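Local structure of pullulanase (Klebsiella oxytoca, 2YOC) at residues 729-743 / 823-836. The protein hydrolyses alpha-1,6-glucosidic linkages in pullulan and in branched alpha-dextrins, acting as an endo-type debranching glycosyl hydrolase. Residues are numbered along the deposited sequence; the frame is centred on the assembly and turned at random.
Sequences RGGGPFDSGDALRQN and NQTLWDMISYKASQ
Lys833, near the C-terminal end of helix 826-833, lays its chain across the loop of 729-743 and delivers its ammonium to backbone carbonyls. NZ bonds Asn743 O at 2.8 Å and Leu740 O at 3.1 Å, above both carbonyl planes, and forms a long, weak hydrogen bond to Gly730 O. A lysine suits this buried place because its ammonium has three N-H bonds to offer to carbonyls. Gly730, with positive phi, leaves room beside Lys833 CD for the chain to pass.

Arg741, from helix 739-742, meets the C-terminal end of helix 826-833. Its extended first torsion (chi1 176°) runs the chain past Tyr832 O, and NH1 donates to both Tyr832 O (3.0 Å) and Ala834 O (2.8 Å), each in the guanidinium plane. Tyr832 O, in the last turn, and Ala834 O, just past it, accept no backbone N-H within the two segments, which suits an arginine; Glu756 pairs with NE and probably balances the charge.

At the helix's other end, Arg729 directs NH2 to Gln824 O (2.7 Å), again in its guanidinium plane, and NH1 reaches Val818 O. Selenomethionine Met829, its side chain crossing Arg729 at about a right angle, covers one guanidinium face with CG. Leu740 lies alongside Tyr832, the two pointing the same way, with Leu740 CD1 over the ring face in a CH-pi contact 4.1 Å from the centroid; Val914 and Ile915 of helix 912-919 touch this ring.

The arrangement belongs to the (beta/alpha)8 barrel of alpha-amylase-type glycosidases: the loop after helix 722-729, which follows strand 718-720, packs on the helix following strand 814-816.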
ATOM      1  N   ARG B 729     -19.454 -16.998  -0.507  1.00 69.27           N
ATOM      2  CA  ARG B 729     -20.061 -17.707  -1.638  1.00 69.95           C
ATOM      3  C   ARG B 729     -19.040 -18.130  -2.678  1.00 76.14           C
ATOM      4  O   ARG B 729     -19.083 -19.266  -3.164  1.00 78.51           O
ATOM      5  CB  ARG B 729     -21.120 -16.825  -2.325  1.00 69.23           C
ATOM      6  CG  ARG B 729     -22.514 -16.904  -1.740  1.00 68.60           C
ATOM      7  CD  ARG B 729     -23.407 -15.833  -2.355  1.00 69.36           C
ATOM      8  NE  ARG B 729     -23.880 -16.118  -3.724  1.00 65.70           N
ATOM      9  CZ  ARG B 729     -24.946 -16.862  -4.027  1.00 70.28           C
ATOM     10  NH1 ARG B 729     -25.642 -17.466  -3.065  1.00 64.52           N
ATOM     11  NH2 ARG B 729     -25.305 -17.036  -5.294  1.00 41.27           N
ATOM     12  N   GLY B 730     -18.157 -17.204  -3.024  1.00 71.23           N
ATOM     13  CA  GLY B 730     -17.162 -17.397  -4.063  1.00 71.85           C
ATOM     14  C   GLY B 730     -17.531 -16.633  -5.325  1.00 75.67           C
ATOM     15  O   GLY B 730     -18.705 -16.590  -5.728  1.00 73.20           O
ATOM     16  N   GLY B 731     -16.513 -16.028  -5.932  1.00 73.57           N
ATOM     17  CA  GLY B 731     -16.655 -15.230  -7.141  1.00 73.28           C
ATOM     18  C   GLY B 731     -17.488 -13.989  -6.917  1.00 75.49           C
ATOM     19  O   GLY B 731     -17.344 -13.312  -5.899  1.00 74.07           O
ATOM     20  N   GLY B 732     -18.352 -13.710  -7.873  1.00 72.69           N
ATOM     21  CA  GLY B 732     -19.274 -12.583  -7.846  1.00 72.80           C
ATOM     22  C   GLY B 732     -20.393 -12.795  -8.849  1.00 77.25           C
ATOM     23  O   GLY B 732     -20.321 -13.761  -9.625  1.00 76.32           O
ATOM     24  N   PRO B 733     -21.459 -11.930  -8.876  1.00 73.67           N
ATOM     25  CA  PRO B 733     -22.528 -12.138  -9.881  1.00 73.07           C
ATOM     26  C   PRO B 733     -21.969 -11.769 -11.235  1.00 76.15           C
ATOM     27  O   PRO B 733     -20.950 -11.060 -11.287  1.00 77.82           O
ATOM     28  CB  PRO B 733     -23.645 -11.201  -9.428  1.00 74.11           C
ATOM     29  CG  PRO B 733     -22.954 -10.111  -8.707  1.00 77.91           C
ATOM     30  CD  PRO B 733     -21.714 -10.721  -8.059  1.00 74.32           C
ATOM     31  N   PHE B 734     -22.580 -12.275 -12.311  1.00 67.95           N
ATOM     32  CA  PHE B 734     -22.091 -12.106 -13.689  1.00 66.57           C
ATOM     33  C   PHE B 734     -21.093 -13.212 -14.055  1.00 75.57           C
ATOM     34  O   PHE B 734     -20.768 -13.378 -15.252  1.00 78.35           O
ATOM     35  CB  PHE B 734     -21.530 -10.705 -14.032  1.00 65.57           C
ATOM     36  CG  PHE B 734     -22.387  -9.547 -13.598  1.00 65.49           C
ATOM     37  CD1 PHE B 734     -23.712  -9.449 -14.004  1.00 66.50           C
ATOM     38  CD2 PHE B 734     -21.866  -8.533 -12.800  1.00 66.40           C
ATOM     39  CE1 PHE B 734     -24.504  -8.374 -13.601  1.00 65.31           C
ATOM     40  CE2 PHE B 734     -22.660  -7.447 -12.416  1.00 66.79           C
ATOM     41  CZ  PHE B 734     -23.972  -7.378 -12.817  1.00 63.47           C
ATOM     42  N   ASP B 735     -20.637 -13.994 -13.048  1.00 71.01           N
ATOM     43  CA  ASP B 735     -19.764 -15.123 -13.318  1.00 72.01           C
ATOM     44  C   ASP B 735     -20.541 -16.104 -14.175  1.00 80.27           C
ATOM     45  O   ASP B 735     -21.727 -16.330 -13.932  1.00 80.87           O
ATOM     46  CB  ASP B 735     -19.280 -15.798 -12.030  1.00 73.30           C
ATOM     47  CG  ASP B 735     -18.008 -15.239 -11.420  1.00 77.01           C
ATOM     48  OD1 ASP B 735     -17.471 -14.235 -11.962  1.00 75.52           O
ATOM     49  OD2 ASP B 735     -17.552 -15.794 -10.391  1.00 82.67           O
ATOM     50  N   SER B 736     -19.901 -16.587 -15.243  1.00 79.67           N
ATOM     51  CA  SER B 736     -20.483 -17.531 -16.196  1.00 80.76           C
ATOM     52  C   SER B 736     -19.398 -18.486 -16.686  1.00 84.55           C
ATOM     53  O   SER B 736     -18.204 -18.135 -16.732  1.00 83.50           O
ATOM     54  CB  SER B 736     -21.129 -16.799 -17.374  1.00 85.23           C
ATOM     55  OG  SER B 736     -20.166 -16.126 -18.173  1.00 97.15           O
ATOM     56  N   GLY B 737     -19.829 -19.685 -17.047  1.00 81.09           N
ATOM     57  CA  GLY B 737     -18.925 -20.722 -17.512  1.00 81.44           C
ATOM     58  C   GLY B 737     -18.116 -21.269 -16.360  1.00 83.86           C
ATOM     59  O   GLY B 737     -18.560 -21.212 -15.211  1.00 82.35           O
ATOM     60  N   ASP B 738     -16.925 -21.786 -16.661  1.00 81.17           N
ATOM     61  CA  ASP B 738     -16.014 -22.403 -15.705  1.00 82.07           C
ATOM     62  C   ASP B 738     -15.643 -21.534 -14.483  1.00 85.47           C
ATOM     63  O   ASP B 738     -15.324 -22.096 -13.426  1.00 85.66           O
ATOM     64  CB  ASP B 738     -14.793 -23.012 -16.421  1.00 85.78           C
ATOM     65  CG  ASP B 738     -15.104 -24.172 -17.379  1.00100.60           C
ATOM     66  OD1 ASP B 738     -16.181 -24.141 -18.035  1.00103.10           O
ATOM     67  OD2 ASP B 738     -14.240 -25.071 -17.523  1.00103.82           O
ATOM     68  N   ALA B 739     -15.774 -20.177 -14.597  1.00 79.96           N
ATOM     69  CA  ALA B 739     -15.563 -19.203 -13.505  1.00 77.27           C
ATOM     70  C   ALA B 739     -16.477 -19.537 -12.304  1.00 77.21           C
ATOM     71  O   ALA B 739     -16.074 -19.364 -11.152  1.00 74.67           O
ATOM     72  CB  ALA B 739     -15.854 -17.800 -13.997  1.00 76.88           C
ATOM     73  N   LEU B 740     -17.681 -20.075 -12.587  1.00 73.67           N
ATOM     74  CA  LEU B 740     -18.634 -20.526 -11.579  1.00 74.04           C
ATOM     75  C   LEU B 740     -18.076 -21.668 -10.698  1.00 78.91           C
ATOM     76  O   LEU B 740     -18.576 -21.892  -9.593  1.00 77.26           O
ATOM     77  CB  LEU B 740     -19.958 -20.949 -12.233  1.00 74.70           C
ATOM     78  CG  LEU B 740     -20.827 -19.830 -12.802  1.00 79.53           C
ATOM     79  CD1 LEU B 740     -22.016 -20.403 -13.553  1.00 81.16           C
ATOM     80  CD2 LEU B 740     -21.337 -18.917 -11.706  1.00 80.17           C
ATOM     81  N   ARG B 741     -17.041 -22.380 -11.193  1.00 77.04           N
ATOM     82  CA  ARG B 741     -16.365 -23.458 -10.473  1.00 77.40           C
ATOM     83  C   ARG B 741     -15.001 -22.974  -9.942  1.00 79.92           C
ATOM     84  O   ARG B 741     -14.680 -23.206  -8.780  1.00 79.13           O
ATOM     85  CB  ARG B 741     -16.218 -24.680 -11.382  1.00 78.89           C
ATOM     86  CG  ARG B 741     -15.450 -25.823 -10.758  1.00 88.74           C
ATOM     87  CD  ARG B 741     -16.081 -27.142 -11.131  1.00 89.87           C
ATOM     88  NE  ARG B 741     -15.404 -28.272 -10.496  1.00 92.53           N
ATOM     89  CZ  ARG B 741     -15.621 -28.692  -9.255  1.00 97.59           C
ATOM     90  NH1 ARG B 741     -16.472 -28.050  -8.468  1.00 78.17           N
ATOM     91  NH2 ARG B 741     -14.960 -29.734  -8.779  1.00 89.74           N
ATOM     92  N   GLN B 742     -14.238 -22.280 -10.794  1.00 76.22           N
ATOM     93  CA  GLN B 742     -12.918 -21.707 -10.527  1.00 76.15           C
ATOM     94  C   GLN B 742     -12.871 -20.736  -9.362  1.00 78.24           C
ATOM     95  O   GLN B 742     -11.828 -20.642  -8.714  1.00 79.34           O
ATOM     96  CB  GLN B 742     -12.452 -20.908 -11.746  1.00 77.49           C
ATOM     97  CG  GLN B 742     -11.864 -21.704 -12.879  1.00 89.70           C
ATOM     98  CD  GLN B 742     -11.168 -20.717 -13.764  1.00115.38           C
ATOM     99  OE1 GLN B 742     -11.763 -19.734 -14.246  1.00107.35           O
ATOM    100  NE2 GLN B 742      -9.870 -20.907 -13.912  1.00116.76           N
ATOM    101  N   ASN B 743     -13.931 -19.921  -9.185  1.00 71.33           N
ATOM    102  CA  ASN B 743     -13.993 -18.901  -8.137  1.00 69.11           C
ATOM    103  C   ASN B 743     -14.643 -19.452  -6.864  1.00 70.63           C
ATOM    104  O   ASN B 743     -15.794 -19.125  -6.551  1.00 67.77           O
ATOM    105  CB  ASN B 743     -14.709 -17.639  -8.641  1.00 65.67           C
ATOM    106  CG  ASN B 743     -14.153 -17.067  -9.918  1.00 73.95           C
ATOM    107  OD1 ASN B 743     -12.936 -16.949 -10.110  1.00 64.75           O
ATOM    108  ND2 ASN B 743     -15.039 -16.687 -10.823  1.00 65.12           N
ATOM    109  N   ASN B 823     -29.929 -14.451  -8.189  1.00 68.81           N
ATOM    110  CA  ASN B 823     -28.703 -15.254  -8.269  1.00 68.00           C
ATOM    111  C   ASN B 823     -28.849 -16.678  -7.719  1.00 71.05           C
ATOM    112  O   ASN B 823     -29.912 -17.029  -7.183  1.00 73.47           O
ATOM    113  CB  ASN B 823     -27.494 -14.521  -7.700  1.00 66.70           C
ATOM    114  CG  ASN B 823     -27.112 -13.349  -8.548  1.00 78.93           C
ATOM    115  OD1 ASN B 823     -26.849 -13.476  -9.760  1.00 81.07           O
ATOM    116  ND2 ASN B 823     -27.106 -12.181  -7.932  1.00 56.95           N
ATOM    117  N   GLN B 824     -27.796 -17.505  -7.880  1.00 63.40           N
ATOM    118  CA  GLN B 824     -27.778 -18.939  -7.522  1.00 61.96           C
ATOM    119  C   GLN B 824     -28.047 -19.191  -6.027  1.00 66.24           C
ATOM    120  O   GLN B 824     -27.593 -18.386  -5.188  1.00 64.62           O
ATOM    121  CB  GLN B 824     -26.427 -19.563  -7.899  1.00 61.78           C
ATOM    122  CG  GLN B 824     -26.049 -19.548  -9.373  1.00 43.94           C
ATOM    123  CD  GLN B 824     -25.392 -18.282  -9.928  1.00 78.81           C
ATOM    124  OE1 GLN B 824     -25.290 -17.211  -9.286  1.00 75.39           O
ATOM    125  NE2 GLN B 824     -24.970 -18.371 -11.181  1.00 79.19           N
ATOM    126  N   THR B 825     -28.773 -20.308  -5.683  1.00 60.94           N
ATOM    127  CA  THR B 825     -28.963 -20.596  -4.256  1.00 59.46           C
ATOM    128  C   THR B 825     -27.612 -21.012  -3.672  1.00 67.30           C
ATOM    129  O   THR B 825     -26.737 -21.504  -4.421  1.00 68.92           O
ATOM    130  CB  THR B 825     -30.013 -21.679  -3.947  1.00 56.61           C
ATOM    131  OG1 THR B 825     -29.566 -22.988  -4.288  1.00 61.94           O
ATOM    132  CG2 THR B 825     -31.371 -21.380  -4.489  1.00 51.21           C
ATOM    133  N   LEU B 826     -27.435 -20.822  -2.341  1.00 63.09           N
ATOM    134  CA  LEU B 826     -26.203 -21.203  -1.653  1.00 62.44           C
ATOM    135  C   LEU B 826     -25.774 -22.632  -2.025  1.00 69.23           C
ATOM    136  O   LEU B 826     -24.620 -22.824  -2.430  1.00 69.05           O
ATOM    137  CB  LEU B 826     -26.339 -21.032  -0.136  1.00 61.25           C
ATOM    138  CG  LEU B 826     -25.112 -21.355   0.691  1.00 65.32           C
ATOM    139  CD1 LEU B 826     -23.878 -20.534   0.240  1.00 64.64           C
ATOM    140  CD2 LEU B 826     -25.409 -21.201   2.176  1.00 68.31           C
ATOM    141  N   TRP B 827     -26.717 -23.608  -1.941  1.00 67.85           N
ATOM    142  CA  TRP B 827     -26.484 -25.001  -2.298  1.00 69.79           C
ATOM    143  C   TRP B 827     -25.991 -25.119  -3.730  1.00 76.96           C
ATOM    144  O   TRP B 827     -24.992 -25.803  -3.982  1.00 77.81           O
ATOM    145  CB  TRP B 827     -27.756 -25.815  -2.132  1.00 69.60           C
ATOM    146  CG  TRP B 827     -27.569 -27.258  -2.485  1.00 72.37           C
ATOM    147  CD1 TRP B 827     -27.853 -27.852  -3.675  1.00 76.27           C
ATOM    148  CD2 TRP B 827     -26.958 -28.262  -1.669  1.00 72.96           C
ATOM    149  NE1 TRP B 827     -27.491 -29.176  -3.639  1.00 77.19           N
ATOM    150  CE2 TRP B 827     -26.934 -29.454  -2.420  1.00 78.65           C
ATOM    151  CE3 TRP B 827     -26.440 -28.276  -0.367  1.00 74.21           C
ATOM    152  CZ2 TRP B 827     -26.422 -30.654  -1.907  1.00 79.18           C
ATOM    153  CZ3 TRP B 827     -25.935 -29.462   0.142  1.00 76.97           C
ATOM    154  CH2 TRP B 827     -25.934 -30.636  -0.622  1.00 78.80           C
ATOM    155  N   ASP B 828     -26.691 -24.459  -4.674  1.00 73.33           N
ATOM    156  CA  ASP B 828     -26.303 -24.493  -6.078  1.00 73.30           C
ATOM    157  C   ASP B 828     -24.863 -23.982  -6.262  1.00 76.16           C
ATOM    158  O   ASP B 828     -24.051 -24.649  -6.903  1.00 79.10           O
ATOM    159  CB  ASP B 828     -27.355 -23.794  -6.964  1.00 74.94           C
ATOM    160  CG  ASP B 828     -28.685 -24.551  -7.110  1.00 83.59           C
ATOM    161  OD1 ASP B 828     -28.831 -25.625  -6.490  1.00 81.55           O
ATOM    162  OD2 ASP B 828     -29.576 -24.059  -7.845  1.00 92.82           O
HETATM  163  N   MSE B 829     -24.517 -22.886  -5.593  1.00 69.40           N
HETATM  164  CA  MSE B 829     -23.150 -22.337  -5.605  1.00 67.59           C
HETATM  165  C   MSE B 829     -22.110 -23.327  -5.070  1.00 71.94           C
HETATM  166  O   MSE B 829     -21.044 -23.453  -5.667  1.00 70.74           O
HETATM  167  CB  MSE B 829     -23.091 -21.029  -4.811  1.00 67.49           C
HETATM  168  CG  MSE B 829     -23.814 -19.921  -5.515  1.00 71.69           C
HETATM  169 SE   MSE B 829     -22.883 -19.336  -7.134  1.00 76.99          SE
HETATM  170  CE  MSE B 829     -22.095 -17.719  -6.299  1.00 72.67           C
ATOM    171  N   ILE B 830     -22.432 -24.045  -3.967  1.00 69.53           N
ATOM    172  CA  ILE B 830     -21.544 -25.062  -3.401  1.00 70.54           C
ATOM    173  C   ILE B 830     -21.397 -26.196  -4.426  1.00 78.98           C
ATOM    174  O   ILE B 830     -20.265 -26.565  -4.749  1.00 80.79           O
ATOM    175  CB  ILE B 830     -21.980 -25.536  -1.980  1.00 73.01           C
ATOM    176  CG1 ILE B 830     -21.903 -24.375  -0.964  1.00 72.12           C
ATOM    177  CG2 ILE B 830     -21.173 -26.773  -1.481  1.00 73.02           C
ATOM    178  CD1 ILE B 830     -22.760 -24.584   0.294  1.00 75.77           C
ATOM    179  N   SER B 831     -22.525 -26.672  -5.011  1.00 75.74           N
ATOM    180  CA  SER B 831     -22.528 -27.704  -6.059  1.00 76.03           C
ATOM    181  C   SER B 831     -21.587 -27.323  -7.222  1.00 80.59           C
ATOM    182  O   SER B 831     -20.789 -28.155  -7.649  1.00 82.35           O
ATOM    183  CB  SER B 831     -23.947 -27.976  -6.545  1.00 77.92           C
ATOM    184  OG  SER B 831     -24.777 -28.324  -5.444  1.00 81.45           O
ATOM    185  N   TYR B 832     -21.594 -26.053  -7.637  1.00 76.76           N
ATOM    186  CA  TYR B 832     -20.685 -25.531  -8.667  1.00 76.94           C
ATOM    187  C   TYR B 832     -19.219 -25.461  -8.184  1.00 77.57           C
ATOM    188  O   TYR B 832     -18.301 -25.676  -8.976  1.00 73.79           O
ATOM    189  CB  TYR B 832     -21.066 -24.081  -9.014  1.00 78.34           C
ATOM    190  CG  TYR B 832     -22.094 -23.850 -10.098  1.00 82.39           C
ATOM    191  CD1 TYR B 832     -22.016 -24.520 -11.317  1.00 85.58           C
ATOM    192  CD2 TYR B 832     -23.040 -22.837  -9.978  1.00 82.77           C
ATOM    193  CE1 TYR B 832     -22.925 -24.262 -12.344  1.00 86.23           C
ATOM    194  CE2 TYR B 832     -23.936 -22.553 -11.007  1.00 83.84           C
ATOM    195  CZ  TYR B 832     -23.874 -23.264 -12.192  1.00 89.91           C
ATOM    196  OH  TYR B 832     -24.774 -22.980 -13.193  1.00 87.99           O
ATOM    197  N   LYS B 833     -19.010 -25.072  -6.901  1.00 75.53           N
ATOM    198  CA  LYS B 833     -17.681 -24.780  -6.340  1.00 75.58           C
ATOM    199  C   LYS B 833     -16.918 -25.843  -5.502  1.00 80.06           C
ATOM    200  O   LYS B 833     -15.690 -25.734  -5.384  1.00 78.10           O
ATOM    201  CB  LYS B 833     -17.695 -23.416  -5.622  1.00 75.51           C
ATOM    202  CG  LYS B 833     -17.781 -22.219  -6.548  1.00 77.82           C
ATOM    203  CD  LYS B 833     -18.387 -20.997  -5.858  1.00 82.39           C
ATOM    204  CE  LYS B 833     -19.186 -20.134  -6.805  1.00 85.72           C
ATOM    205  NZ  LYS B 833     -18.337 -19.379  -7.772  1.00 97.86           N
ATOM    206  N   ALA B 834     -17.626 -26.822  -4.898  1.00 78.13           N
ATOM    207  CA  ALA B 834     -17.004 -27.842  -4.043  1.00 80.04           C
ATOM    208  C   ALA B 834     -16.164 -28.864  -4.800  1.00 88.10           C
ATOM    209  O   ALA B 834     -16.512 -29.235  -5.928  1.00 88.36           O
ATOM    210  CB  ALA B 834     -18.058 -28.549  -3.202  1.00 80.80           C
ATOM    211  N   SER B 835     -15.059 -29.326  -4.170  1.00 86.98           N
ATOM    212  CA  SER B 835     -14.163 -30.339  -4.750  1.00 88.33           C
ATOM    213  C   SER B 835     -14.912 -31.657  -4.871  1.00 91.45           C
ATOM    214  O   SER B 835     -15.774 -31.944  -4.036  1.00 89.99           O
ATOM    215  CB  SER B 835     -12.912 -30.525  -3.890  1.00 91.61           C
ATOM    216  OG  SER B 835     -12.033 -31.504  -4.421  1.00 96.12           O
ATOM    217  N   GLN B 836     -14.575 -32.453  -5.911  1.00 89.18           N
ATOM    218  CA  GLN B 836     -15.162 -33.774  -6.174  1.00 90.75           C
ATOM    219  C   GLN B 836     -15.109 -34.643  -4.902  1.00 96.09           C
ATOM    220  O   GLN B 836     -15.981 -35.490  -4.693  1.00 95.23           O
ATOM    221  CB  GLN B 836     -14.430 -34.466  -7.352  1.00 93.32           C
ATOM    222  CG  GLN B 836     -15.216 -35.618  -8.002  1.00112.62           C
ATOM    223  CD  GLN B 836     -14.703 -36.017  -9.363  1.00141.75           C
ATOM    224  OE1 GLN B 836     -14.204 -37.128  -9.544  1.00140.57           O
ATOM    225  NE2 GLN B 836     -14.894 -35.168 -10.374  1.00136.96           N
TER